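Local coordinates for surface presentation of antigens protein SpaO (Salmonella typhimurium, PDB 4YX1), which takes part in the type III secretion pathway that displays the surface determinants Salmonella needs to enter mammalian cells, at residues A[14-18]-A[19-23]. Numbering follows the deposited sequence.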
loop_
_atom_site.group_PDB
_atom_site.type_symbol
_atom_site.label_atom_id
_atom_site.label_comp_id
_atom_site.label_asym_id
_atom_site.label_seq_id
_atom_site.Cartn_x
_atom_site.Cartn_y
_atom_site.Cartn_z
ATOM N N LYS A 14 -7.459 6.581 1.468
ATOM C CA LYS A 14 -8.704 7.251 1.768
ATOM C C LYS A 14 -8.415 8.645 2.275
ATOM O O LYS A 14 -7.428 8.857 2.978
ATOM C CB LYS A 14 -9.490 6.459 2.816
ATOM C CG LYS A 14 -10.892 6.968 3.090
ATOM C CD LYS A 14 -11.873 6.489 2.034
ATOM C CE LYS A 14 -13.279 6.970 2.341
ATOM N NZ LYS A 14 -14.121 7.005 1.117
ATOM N N ASN A 15 -9.273 9.592 1.921
ATOM C CA ASN A 15 -9.265 10.897 2.560
ATOM C C ASN A 15 -9.994 10.796 3.877
ATOM O O ASN A 15 -11.167 10.426 3.909
ATOM C CB ASN A 15 -9.928 11.944 1.668
ATOM C CG ASN A 15 -9.204 12.124 0.360
ATOM O OD1 ASN A 15 -8.028 12.447 0.336
ATOM N ND2 ASN A 15 -9.904 11.914 -0.735
ATOM N N VAL A 16 -9.301 11.098 4.965
ATOM C CA VAL A 16 -9.887 10.951 6.289
ATOM C C VAL A 16 -9.754 12.243 7.088
ATOM O O VAL A 16 -8.900 13.077 6.806
ATOM C CB VAL A 16 -9.244 9.779 7.071
ATOM C CG1 VAL A 16 -9.411 8.478 6.309
ATOM C CG2 VAL A 16 -7.774 10.057 7.379
ATOM N N THR A 17 -10.613 12.419 8.080
ATOM C CA THR A 17 -10.502 13.600 8.915
ATOM C C THR A 17 -9.426 13.387 9.976
ATOM O O THR A 17 -9.031 12.250 10.268
ATOM C CB THR A 17 -11.819 13.926 9.618
ATOM O OG1 THR A 17 -12.074 12.915 10.598
ATOM C CG2 THR A 17 -12.960 13.954 8.618
ATOM N N LEU A 18 -8.977 14.478 10.580
ATOM C CA LEU A 18 -8.038 14.372 11.689
ATOM C C LEU A 18 -8.631 13.543 12.838
ATOM O O LEU A 18 -7.942 12.722 13.422
ATOM C CB LEU A 18 -7.627 15.762 12.180
ATOM C CG LEU A 18 -6.873 16.640 11.177
ATOM C CD1 LEU A 18 -6.555 17.971 11.816
ATOM C CD2 LEU A 18 -5.600 15.971 10.688
ATOM N N ALA A 19 -9.911 13.741 13.138
ATOM C CA ALA A 19 -10.568 12.969 14.192
ATOM C C ALA A 19 -10.568 11.472 13.877
ATOM O O ALA A 19 -10.332 10.639 14.745
ATOM C CB ALA A 19 -11.990 13.464 14.403
ATOM N N GLU A 20 -10.831 11.126 12.627
ATOM C CA GLU A 20 -10.800 9.722 12.228
ATOM C C GLU A 20 -9.391 9.152 12.376
ATOM O O GLU A 20 -9.211 8.027 12.850
ATOM C CB GLU A 20 -11.301 9.566 10.792
ATOM C CG GLU A 20 -12.811 9.762 10.659
ATOM C CD GLU A 20 -13.295 9.892 9.225
ATOM O OE1 GLU A 20 -12.480 10.191 8.327
ATOM O OE2 GLU A 20 -14.511 9.702 9.000
ATOM N N LEU A 21 -8.384 9.937 12.011
ATOM C CA LEU A 21 -7.013 9.468 12.128
ATOM C C LEU A 21 -6.625 9.279 13.593
ATOM O O LEU A 21 -5.976 8.290 13.941
ATOM C CB LEU A 21 -6.060 10.439 11.440
ATOM C CG LEU A 21 -4.765 9.805 10.953
ATOM C CD1 LEU A 21 -5.024 8.787 9.862
ATOM C CD2 LEU A 21 -3.858 10.878 10.436
ATOM N N GLU A 22 -7.054 10.211 14.448
ATOM C CA GLU A 22 -6.857 10.110 15.894
ATOM C C GLU A 22 -7.431 8.800 16.432
ATOM O O GLU A 22 -6.783 8.077 17.199
ATOM C CB GLU A 22 -7.514 11.298 16.606
ATOM C CG GLU A 22 -6.582 12.415 17.031
ATOM C CD GLU A 22 -5.924 12.145 18.386
ATOM O OE1 GLU A 22 -6.496 12.536 19.436
ATOM O OE2 GLU A 22 -4.832 11.532 18.396
ATOM N N ALA A 23 -8.652 8.489 16.020
ATOM C CA ALA A 23 -9.321 7.275 16.479
ATOM C C ALA A 23 -8.561 6.037 16.021
ATOM O O ALA A 23 -8.430 5.067 16.770
ATOM C CB ALA A 23 -10.763 7.241 15.978
HETATM O O HOH W 1 -13.549 10.969 5.998
HETATM O O HOH W 2 -13.171 9.000 5.705
#
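Thr17 and Glu20 meet in a reciprocal pair of hydrogen bonds at the N-terminus of helix 18-25, a local contact at the surface where strand 12-16 gives way to the helix. Thr17 occupies the N-cap position, and its OG1 accepts from Glu20 N at 3.0 Å. With chi1 at 69°, OG1 lies between its own backbone N and carbonyl carbon, turned to the first turn of the helix, while CG2 runs beside the carboxylate. The return bond goes from Thr17 N to Glu20 OE1, 2.9 Å long and nearly straight at 167°. Its donor stands above the carboxylate plane, 38° out of it. Extended beyond CG, the glutamate reaches back along the chain, its CG passing 3.2 Å from Thr17 OG1. A water, in one or other of two sites too close together to be filled at once, probably donates to both Glu20 OE1 and Asn15 O, bridging the carboxylate to the strand. Beyond the cap, ordinary helical bonding begins with Leu21 N to Thr17 O at 3.0 Å and Glu22 N to Leu18 O. On another side of the junction, buried Val16 places CG2 3.9 Å from Leu21 CD1, the two side chains crossing at about a right angle. The strand entering the cap pairs antiparallel with a strand of the second subunit, whose Val5 packs on Val16 and whose Asp4 packs on Thr17, so this turn lies beside the dimer interface. Such mutual side-chain-to-backbone bonding between N-cap and third following residue defines the capping box, here starting the helix of a FliN C-terminal-type domain.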